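Side-chain contacts in endonuclease V (Bacillus subtilis, PDB 3GA2), which probably acts as a magnesium-dependent DNA repair endonuclease, cutting double-stranded DNA at the second phosphodiester bond 3' to a deoxyinosine: residues L98-E101 / A102-L106; P218-L221 / A222-T226; V128-H131 / A132-L136. The protein carries 1 engineered substitution. All coordinates share one frame; numbering follows the deposited sequence.

Contact 1: residues L98-E101 / A102-L106; sequences LIIE and AAKKL
K104 folds back over I100 and E101, one helical turn behind it, and its side chain illustrates how a lysine can use its whole length. The backbone sets the stage: K104 N donates to I100 O at 2.9 Å. K104 CB then rests 3.5 Å from that same carbonyl oxygen. With CG anti to the carbonyl carbon (chi1 -64°), the next methylene comes in unusually close, K104 CG lying 2.9 Å from I100 O, a probably strained approach. K104 CD still lies beside I100 O and also packs against the branch methyl of I100, CD to CG2 at 3.7 Å; that methyl stands anti to the backbone N of I100, on the side the lysine chain crosses. A bend at chi3 (80°) then steers the ammonium toward the carboxylate of E101. The direct salt bridge from K104 NZ to E101 OE2 is long, at 3.7 Å, and a water bridges the two groups: it donates to E101 OE2 at 2.5 Å and accepts from K104 NZ at 3.0 Å. The glutamate chain, itself bent at chi2, brings its carboxylate back to this meeting point.

K105 takes another course. Its CG lies 3.4 Å from E101 O, and its extended chain passes the E101 carboxylate and takes NZ on to hydrogen-bond the carbonyl oxygen of H77 on the edge strand 72-81. Meanwhile A102 and A103 donate their amides to L98 O and I99 O. A102 turns its small side chain to I62 of strand 55-66, whereas A103 meets L136 of helix 128-136. A charged flank with one long, water-bridged ion pair, and small or aliphatic residues on the others, make this an amphipathic helix packed on the central sheet, as expected of an RNase H-like fold.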
ATOM      1  N   LEU A  98       0.216   5.880  11.934  1.00 19.62           N
ATOM      2  CA  LEU A  98      -1.207   6.051  11.661  1.00 23.46           C
ATOM      3  C   LEU A  98      -1.813   4.769  11.096  1.00 21.10           C
ATOM      4  O   LEU A  98      -2.968   4.445  11.376  1.00 24.69           O
ATOM      5  CB  LEU A  98      -1.439   7.203  10.678  1.00 18.21           C
ATOM      6  CG  LEU A  98      -1.290   8.605  11.277  1.00 13.26           C
ATOM      7  CD1 LEU A  98      -1.382   9.656  10.192  1.00 15.50           C
ATOM      8  CD2 LEU A  98      -2.375   8.811  12.322  1.00 14.85           C
ATOM      9  N   ILE A  99      -1.034   4.042  10.299  1.00 13.39           N
ATOM     10  CA  ILE A  99      -1.507   2.796   9.705  1.00 14.38           C
ATOM     11  C   ILE A  99      -1.763   1.751  10.785  1.00 15.47           C
ATOM     12  O   ILE A  99      -2.801   1.082  10.792  1.00 14.89           O
ATOM     13  CB  ILE A  99      -0.488   2.233   8.696  1.00 18.30           C
ATOM     14  CG1 ILE A  99      -0.258   3.263   7.584  1.00 15.41           C
ATOM     15  CG2 ILE A  99      -1.002   0.909   8.113  1.00 11.33           C
ATOM     16  CD1 ILE A  99       0.814   2.869   6.569  1.00 19.20           C
ATOM     17  N   ILE A 100      -0.816   1.629  11.705  1.00 14.86           N
ATOM     18  CA  ILE A 100      -0.928   0.672  12.792  1.00 20.85           C
ATOM     19  C   ILE A 100      -2.109   1.023  13.685  1.00 16.44           C
ATOM     20  O   ILE A 100      -2.869   0.148  14.089  1.00 19.78           O
ATOM     21  CB  ILE A 100       0.353   0.658  13.641  1.00 21.50           C
ATOM     22  CG1 ILE A 100       1.564   0.431  12.740  1.00 23.05           C
ATOM     23  CG2 ILE A 100       0.259  -0.429  14.703  1.00 25.90           C
ATOM     24  CD1 ILE A 100       1.448  -0.796  11.868  1.00 36.12           C
ATOM     25  N   GLU A 101      -2.253   2.308  13.992  1.00 19.98           N
ATOM     26  CA  GLU A 101      -3.350   2.772  14.835  1.00 19.23           C
ATOM     27  C   GLU A 101      -4.700   2.372  14.261  1.00 19.58           C
ATOM     28  O   GLU A 101      -5.572   1.882  14.983  1.00 16.40           O
ATOM     29  CB  GLU A 101      -3.304   4.293  14.980  1.00 24.63           C
ATOM     30  CG  GLU A 101      -2.801   4.763  16.330  1.00 34.26           C
ATOM     31  CD  GLU A 101      -3.556   4.115  17.471  1.00 41.52           C
ATOM     32  OE1 GLU A 101      -4.807   4.173  17.470  1.00 47.77           O
ATOM     33  OE2 GLU A 101      -2.900   3.547  18.370  1.00 32.89           O
ATOM     34  N   ALA A 102      -4.865   2.597  12.961  1.00 10.60           N
ATOM     35  CA  ALA A 102      -6.105   2.271  12.270  1.00 14.25           C
ATOM     36  C   ALA A 102      -6.335   0.765  12.285  1.00  9.64           C
ATOM     37  O   ALA A 102      -7.421   0.299  12.624  1.00 11.60           O
ATOM     38  CB  ALA A 102      -6.049   2.786  10.826  1.00 11.70           C
ATOM     39  N   ALA A 103      -5.299   0.007  11.937  1.00 17.11           N
ATOM     40  CA  ALA A 103      -5.394  -1.448  11.913  1.00 22.26           C
ATOM     41  C   ALA A 103      -5.821  -2.000  13.275  1.00 19.39           C
ATOM     42  O   ALA A 103      -6.552  -2.992  13.353  1.00 17.45           O
ATOM     43  CB  ALA A 103      -4.056  -2.052  11.497  1.00 18.35           C
ATOM     44  N   LYS A 104      -5.363  -1.353  14.343  1.00 12.05           N
ATOM     45  CA  LYS A 104      -5.700  -1.776  15.701  1.00 17.26           C
ATOM     46  C   LYS A 104      -7.180  -1.579  16.018  1.00 15.78           C
ATOM     47  O   LYS A 104      -7.724  -2.203  16.932  1.00 13.51           O
ATOM     48  CB  LYS A 104      -4.819  -1.027  16.711  1.00 18.77           C
ATOM     49  CG  LYS A 104      -3.345  -1.379  16.543  1.00 25.36           C
ATOM     50  CD  LYS A 104      -2.406  -0.393  17.209  1.00 38.11           C
ATOM     51  CE  LYS A 104      -2.286  -0.625  18.694  1.00 42.69           C
ATOM     52  NZ  LYS A 104      -1.292   0.327  19.266  1.00 53.78           N
ATOM     53  N   LYS A 105      -7.841  -0.728  15.244  1.00 16.75           N
ATOM     54  CA  LYS A 105      -9.257  -0.475  15.460  1.00 13.40           C
ATOM     55  C   LYS A 105     -10.137  -1.504  14.755  1.00 14.08           C
ATOM     56  O   LYS A 105     -11.325  -1.610  15.047  1.00 13.89           O
ATOM     57  CB  LYS A 105      -9.609   0.932  14.975  1.00 15.17           C
ATOM     58  CG  LYS A 105      -8.873   2.049  15.709  1.00 14.15           C
ATOM     59  CD  LYS A 105      -9.265   3.403  15.148  1.00 14.26           C
ATOM     60  CE  LYS A 105      -8.664   4.542  15.951  1.00 21.25           C
ATOM     61  NZ  LYS A 105      -9.232   5.852  15.513  1.00 20.37           N
ATOM     62  N   LEU A 106      -9.550  -2.264  13.834  1.00 11.20           N
ATOM     63  CA  LEU A 106     -10.286  -3.278  13.082  1.00 12.77           C
ATOM     64  C   LEU A 106     -10.893  -4.411  13.912  1.00 18.98           C
ATOM     65  O   LEU A 106     -10.204  -5.048  14.712  1.00 12.96           O
ATOM     66  CB  LEU A 106      -9.377  -3.902  12.019  1.00 12.34           C
ATOM     67  CG  LEU A 106      -8.910  -3.007  10.867  1.00 16.98           C
ATOM     68  CD1 LEU A 106      -7.933  -3.774   9.987  1.00 12.29           C
ATOM     69  CD2 LEU A 106     -10.115  -2.550  10.053  1.00 10.56           C
TER
HETATM   70  O   HOH W   1      -0.708   2.673  17.484  1.00 60.16           O

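Contact 2: residues P218-L221 / A222-T226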
ATOM      1  N   PRO A 218     -11.129  -2.000  -3.175  1.00 21.16           N
ATOM      2  CA  PRO A 218     -10.736  -1.645  -1.804  1.00 19.68           C
ATOM      3  C   PRO A 218      -9.924  -0.352  -1.709  1.00 16.09           C
ATOM      4  O   PRO A 218     -10.189   0.492  -0.853  1.00 15.23           O
ATOM      5  CB  PRO A 218      -9.918  -2.853  -1.356  1.00 15.62           C
ATOM      6  CG  PRO A 218     -10.524  -3.970  -2.124  1.00 21.81           C
ATOM      7  CD  PRO A 218     -10.694  -3.368  -3.497  1.00 14.36           C
ATOM      8  N   VAL A 219      -8.936  -0.205  -2.587  1.00 12.27           N
ATOM      9  CA  VAL A 219      -8.079   0.975  -2.589  1.00 14.01           C
ATOM     10  C   VAL A 219      -8.821   2.221  -3.058  1.00 11.51           C
ATOM     11  O   VAL A 219      -8.611   3.306  -2.523  1.00 11.28           O
ATOM     12  CB  VAL A 219      -6.829   0.751  -3.473  1.00  9.71           C
ATOM     13  CG1 VAL A 219      -5.898   1.949  -3.379  1.00 15.63           C
ATOM     14  CG2 VAL A 219      -6.099  -0.509  -3.027  1.00 13.78           C
ATOM     15  N   ARG A 220      -9.688   2.068  -4.053  1.00 17.51           N
ATOM     16  CA  ARG A 220     -10.445   3.209  -4.558  1.00 17.69           C
ATOM     17  C   ARG A 220     -11.351   3.752  -3.452  1.00 21.64           C
ATOM     18  O   ARG A 220     -11.504   4.966  -3.304  1.00 16.79           O
ATOM     19  CB  ARG A 220     -11.294   2.802  -5.763  1.00 18.96           C
ATOM     20  CG  ARG A 220     -12.135   3.932  -6.330  1.00 24.71           C
ATOM     21  CD  ARG A 220     -13.230   3.410  -7.244  1.00 40.11           C
ATOM     22  NE  ARG A 220     -13.908   4.503  -7.938  1.00 54.02           N
ATOM     23  CZ  ARG A 220     -14.963   4.352  -8.732  1.00 53.29           C
ATOM     24  NH1 ARG A 220     -15.474   3.144  -8.937  1.00 59.24           N
ATOM     25  NH2 ARG A 220     -15.503   5.408  -9.329  1.00 43.04           N
ATOM     26  N   LEU A 221     -11.951   2.853  -2.675  1.00 16.86           N
ATOM     27  CA  LEU A 221     -12.823   3.271  -1.587  1.00 15.75           C
ATOM     28  C   LEU A 221     -12.037   3.956  -0.469  1.00 12.77           C
ATOM     29  O   LEU A 221     -12.466   4.974   0.065  1.00 15.55           O
ATOM     30  CB  LEU A 221     -13.614   2.072  -1.038  1.00 11.13           C
ATOM     31  CG  LEU A 221     -14.671   1.570  -2.032  1.00 14.92           C
ATOM     32  CD1 LEU A 221     -15.414   0.367  -1.479  1.00 16.77           C
ATOM     33  CD2 LEU A 221     -15.645   2.710  -2.334  1.00  9.11           C
ATOM     34  N   ALA A 222     -10.877   3.412  -0.124  1.00 14.58           N
ATOM     35  CA  ALA A 222     -10.071   4.010   0.931  1.00 16.51           C
ATOM     36  C   ALA A 222      -9.632   5.414   0.517  1.00 15.10           C
ATOM     37  O   ALA A 222      -9.680   6.347   1.314  1.00 24.12           O
ATOM     38  CB  ALA A 222      -8.850   3.141   1.222  1.00 13.50           C
ATOM     39  N   ASP A 223      -9.200   5.555  -0.730  1.00 16.57           N
ATOM     40  CA  ASP A 223      -8.757   6.840  -1.251  1.00 19.04           C
ATOM     41  C   ASP A 223      -9.880   7.876  -1.131  1.00 17.94           C
ATOM     42  O   ASP A 223      -9.671   8.973  -0.623  1.00 21.15           O
ATOM     43  CB  ASP A 223      -8.320   6.678  -2.711  1.00 22.72           C
ATOM     44  CG  ASP A 223      -7.672   7.927  -3.276  1.00 31.77           C
ATOM     45  OD1 ASP A 223      -6.998   8.652  -2.517  1.00 36.26           O
ATOM     46  OD2 ASP A 223      -7.823   8.170  -4.491  1.00 35.75           O
ATOM     47  N   LEU A 224     -11.073   7.518  -1.592  1.00 22.02           N
ATOM     48  CA  LEU A 224     -12.210   8.421  -1.523  1.00 19.88           C
ATOM     49  C   LEU A 224     -12.561   8.759  -0.076  1.00 20.50           C
ATOM     50  O   LEU A 224     -13.000   9.868   0.218  1.00 19.73           O
ATOM     51  CB  LEU A 224     -13.429   7.799  -2.206  1.00 23.45           C
ATOM     52  CG  LEU A 224     -13.374   7.591  -3.722  1.00 22.29           C
ATOM     53  CD1 LEU A 224     -14.585   6.791  -4.169  1.00 31.71           C
ATOM     54  CD2 LEU A 224     -13.336   8.937  -4.431  1.00 36.39           C
ATOM     55  N   GLU A 225     -12.365   7.806   0.826  1.00 19.43           N
ATOM     56  CA  GLU A 225     -12.684   8.027   2.230  1.00 17.67           C
ATOM     57  C   GLU A 225     -11.686   8.977   2.899  1.00 22.22           C
ATOM     58  O   GLU A 225     -12.073   9.836   3.695  1.00 15.40           O
ATOM     59  CB  GLU A 225     -12.724   6.691   2.974  1.00 15.49           C
ATOM     60  CG  GLU A 225     -13.214   6.796   4.401  1.00 11.21           C
ATOM     61  CD  GLU A 225     -14.708   7.005   4.500  1.00 25.49           C
ATOM     62  OE1 GLU A 225     -15.151   7.596   5.508  1.00 32.90           O
ATOM     63  OE2 GLU A 225     -15.449   6.571   3.590  1.00 34.59           O
ATOM     64  N   THR A 226     -10.406   8.826   2.573  1.00 14.40           N
ATOM     65  CA  THR A 226      -9.368   9.685   3.139  1.00 15.39           C
ATOM     66  C   THR A 226      -9.577  11.125   2.678  1.00 22.18           C
ATOM     67  O   THR A 226      -9.297  12.072   3.415  1.00 20.36           O
ATOM     68  CB  THR A 226      -7.958   9.238   2.703  1.00 20.92           C
ATOM     69  OG1 THR A 226      -7.864   9.271   1.274  1.00 20.99           O
ATOM     70  CG2 THR A 226      -7.666   7.832   3.191  1.00 24.06           C
TER
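V219 O accepts the amide of D223 in a nearly straight bond, 2.9 Å from D223 N with an N-H...O angle of 164°, and D223 CB lies close by, 3.4 Å from V219 O. This bond belongs to a regular helical run in which A222 N reaches P218 O, L224 N reaches R220 O and E225 N reaches L221 O. One turn further on, the hydroxyl of T226 adds a side-chain bond of its own: T226 OG1 donates to D223 O at 2.6 Å.

On the outer flank the contact is apolar. L224 has its CG anti to the carbonyl carbon (chi1 -67°), which lays that carbon 3.2 Å from R220 O. L224 CD1 comes up to the aliphatic part of the arginine, 4.3 Å from R220 CG, and approaches the guanidinium obliquely. The R220 chain is fully extended.

D223 OD2 makes a salt bridge with K145, as E225 OE2 does with K75, while D223 OD1 lies close to OD1 of D46. D46 and D116, which D223 also touches, are predicted magnesium ligands. Helix 217-235 thus lies along the sheet, P218, A222 and T226 facing strands 41-52 and 55-66 while V219 and D223 meet strand 113-116.

Contact 3: residues V128-H131 / A132-L136; sequences VATH and AAFFL
V128 begins the walk by giving its carbonyl oxygen to A132, whose N lies 2.8 Å from V128 O and whose CB packs beside the same atom. A129 is held less firmly across the turn: A133 N reaches A129 O only in a weak bond, and T140 OG1 supplies A129 O with a second partner. At T130 the hydroxyl turns out to the carbonyl oxygen of G193, while the methyl CG2 stands 4.3 Å from F134 CE1. T130 O weakly accepts A133 N and lies 3.5 Å from F134 CD1.

H131 closes the segment with a carbonyl set among aromatics. F134 N donates to H131 O at 3.3 Å from well above the carbonyl plane, and both phenylalanine rings present an edge to that oxygen, F134 CD1 being the nearer at 3.4 Å. The H131 imidazole, with CG anti to the backbone N (chi1 -161°), lies alongside the F135 ring and points the same way, H131 CD2 being 4.2 Å from F135 CE1. Replacing F134 by an alanine would take the ring edge from H131 O and would probably open a gap between T130, M126 and L24.

The helix is the crossover of a beta-alpha-beta unit between parallel strands 113-116 and 140-144. A129, A132 and L136 face F115, H131 and F134 meet helix 14-25, and F135 leans on helix 96-105.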
ATOM      1  N   VAL A 128       6.148   1.207   1.633  1.00 10.79           N
ATOM      2  CA  VAL A 128       5.151   1.093   2.696  1.00  8.24           C
ATOM      3  C   VAL A 128       4.354  -0.217   2.714  1.00 17.07           C
ATOM      4  O   VAL A 128       4.128  -0.795   3.782  1.00 10.11           O
ATOM      5  CB  VAL A 128       4.168   2.314   2.665  1.00 12.84           C
ATOM      6  CG1 VAL A 128       3.320   2.282   1.405  1.00  5.63           C
ATOM      7  CG2 VAL A 128       3.288   2.325   3.916  1.00 13.45           C
ATOM      8  N   ALA A 129       3.938  -0.708   1.549  1.00 14.12           N
ATOM      9  CA  ALA A 129       3.172  -1.954   1.521  1.00 16.37           C
ATOM     10  C   ALA A 129       3.975  -3.118   2.110  1.00 18.59           C
ATOM     11  O   ALA A 129       3.448  -3.932   2.874  1.00 16.73           O
ATOM     12  CB  ALA A 129       2.740  -2.284   0.088  1.00 16.76           C
ATOM     13  N   THR A 130       5.250  -3.199   1.751  1.00 11.05           N
ATOM     14  CA  THR A 130       6.103  -4.263   2.256  1.00  8.15           C
ATOM     15  C   THR A 130       6.384  -4.059   3.746  1.00 10.89           C
ATOM     16  O   THR A 130       6.225  -4.974   4.558  1.00 11.93           O
ATOM     17  CB  THR A 130       7.442  -4.313   1.481  1.00 10.26           C
ATOM     18  OG1 THR A 130       7.183  -4.621   0.105  1.00  9.07           O
ATOM     19  CG2 THR A 130       8.374  -5.379   2.066  1.00 12.34           C
ATOM     20  N   HIS A 131       6.791  -2.843   4.090  1.00 11.63           N
ATOM     21  CA  HIS A 131       7.109  -2.484   5.462  1.00 16.63           C
ATOM     22  C   HIS A 131       5.930  -2.724   6.416  1.00 18.52           C
ATOM     23  O   HIS A 131       6.097  -3.325   7.479  1.00 15.84           O
ATOM     24  CB  HIS A 131       7.551  -1.011   5.512  1.00 15.48           C
ATOM     25  CG  HIS A 131       8.324  -0.647   6.742  1.00 18.94           C
ATOM     26  ND1 HIS A 131       9.043   0.527   6.849  1.00 22.47           N
ATOM     27  CD2 HIS A 131       8.487  -1.293   7.920  1.00 17.82           C
ATOM     28  CE1 HIS A 131       9.613   0.585   8.038  1.00 25.80           C
ATOM     29  NE2 HIS A 131       9.292  -0.507   8.709  1.00 12.38           N
ATOM     30  N   ALA A 132       4.743  -2.260   6.038  1.00 14.40           N
ATOM     31  CA  ALA A 132       3.558  -2.440   6.873  1.00 14.56           C
ATOM     32  C   ALA A 132       3.239  -3.916   7.111  1.00 11.28           C
ATOM     33  O   ALA A 132       2.696  -4.280   8.155  1.00 11.64           O
ATOM     34  CB  ALA A 132       2.358  -1.748   6.232  1.00 14.92           C
ATOM     35  N   ALA A 133       3.577  -4.765   6.147  1.00 10.49           N
ATOM     36  CA  ALA A 133       3.293  -6.191   6.266  1.00 15.31           C
ATOM     37  C   ALA A 133       3.841  -6.803   7.549  1.00 14.45           C
ATOM     38  O   ALA A 133       3.170  -7.613   8.186  1.00 17.04           O
ATOM     39  CB  ALA A 133       3.841  -6.936   5.066  1.00 17.11           C
ATOM     40  N   PHE A 134       5.054  -6.421   7.933  1.00 17.18           N
ATOM     41  CA  PHE A 134       5.636  -6.977   9.146  1.00 13.77           C
ATOM     42  C   PHE A 134       4.773  -6.680  10.365  1.00 14.22           C
ATOM     43  O   PHE A 134       4.564  -7.551  11.206  1.00 21.88           O
ATOM     44  CB  PHE A 134       7.053  -6.447   9.362  1.00 24.06           C
ATOM     45  CG  PHE A 134       8.005  -6.814   8.266  1.00 12.74           C
ATOM     46  CD1 PHE A 134       8.289  -5.915   7.245  1.00 19.36           C
ATOM     47  CD2 PHE A 134       8.601  -8.066   8.242  1.00 16.79           C
ATOM     48  CE1 PHE A 134       9.159  -6.259   6.209  1.00 15.16           C
ATOM     49  CE2 PHE A 134       9.472  -8.422   7.212  1.00 19.16           C
ATOM     50  CZ  PHE A 134       9.750  -7.516   6.195  1.00 16.14           C
ATOM     51  N   PHE A 135       4.258  -5.459  10.461  1.00 20.27           N
ATOM     52  CA  PHE A 135       3.414  -5.106  11.594  1.00 13.83           C
ATOM     53  C   PHE A 135       2.066  -5.822  11.550  1.00 18.16           C
ATOM     54  O   PHE A 135       1.582  -6.317  12.568  1.00 16.10           O
ATOM     55  CB  PHE A 135       3.160  -3.603  11.644  1.00 21.31           C
ATOM     56  CG  PHE A 135       4.346  -2.793  12.073  1.00 17.67           C
ATOM     57  CD1 PHE A 135       5.322  -2.421  11.156  1.00 18.35           C
ATOM     58  CD2 PHE A 135       4.460  -2.357  13.391  1.00 21.71           C
ATOM     59  CE1 PHE A 135       6.399  -1.617  11.541  1.00 12.82           C
ATOM     60  CE2 PHE A 135       5.530  -1.555  13.790  1.00 18.05           C
ATOM     61  CZ  PHE A 135       6.502  -1.183  12.860  1.00 12.82           C
ATOM     62  N   LEU A 136       1.464  -5.870  10.366  1.00 16.40           N
ATOM     63  CA  LEU A 136       0.159  -6.500  10.185  1.00 16.23           C
ATOM     64  C   LEU A 136       0.190  -8.024  10.236  1.00  9.44           C
ATOM     65  O   LEU A 136      -0.813  -8.658  10.558  1.00 14.44           O
ATOM     66  CB  LEU A 136      -0.459  -6.060   8.853  1.00 16.90           C
ATOM     67  CG  LEU A 136      -0.632  -4.563   8.587  1.00 18.05           C
ATOM     68  CD1 LEU A 136      -1.183  -4.345   7.174  1.00 15.79           C
ATOM     69  CD2 LEU A 136      -1.578  -3.959   9.620  1.00  7.13           C
TER

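Overall arrangement
Contacts 1 and 3 belong to neighbouring helices that touch directly, with I100 CD1 3.3 Å from F135 CB and I99 meeting V128. Contact 2 stands apart, its centre about 15 Å from that of contact 1 and 18 Å from that of contact 3. Residues 98-106 meet C60, I62 and V64, whereas helix 217-235 meets the alternate residues C61, I63 and I65, so the two cover opposite faces of the sheet. Chemistry follows place: buried 128-136 relies on aromatic edges and small residues, partly buried 98-106 adds a water-bridged ion pair at its surface, and 218-226 combines an outward leucine with an aspartate turned to the predicted magnesium site.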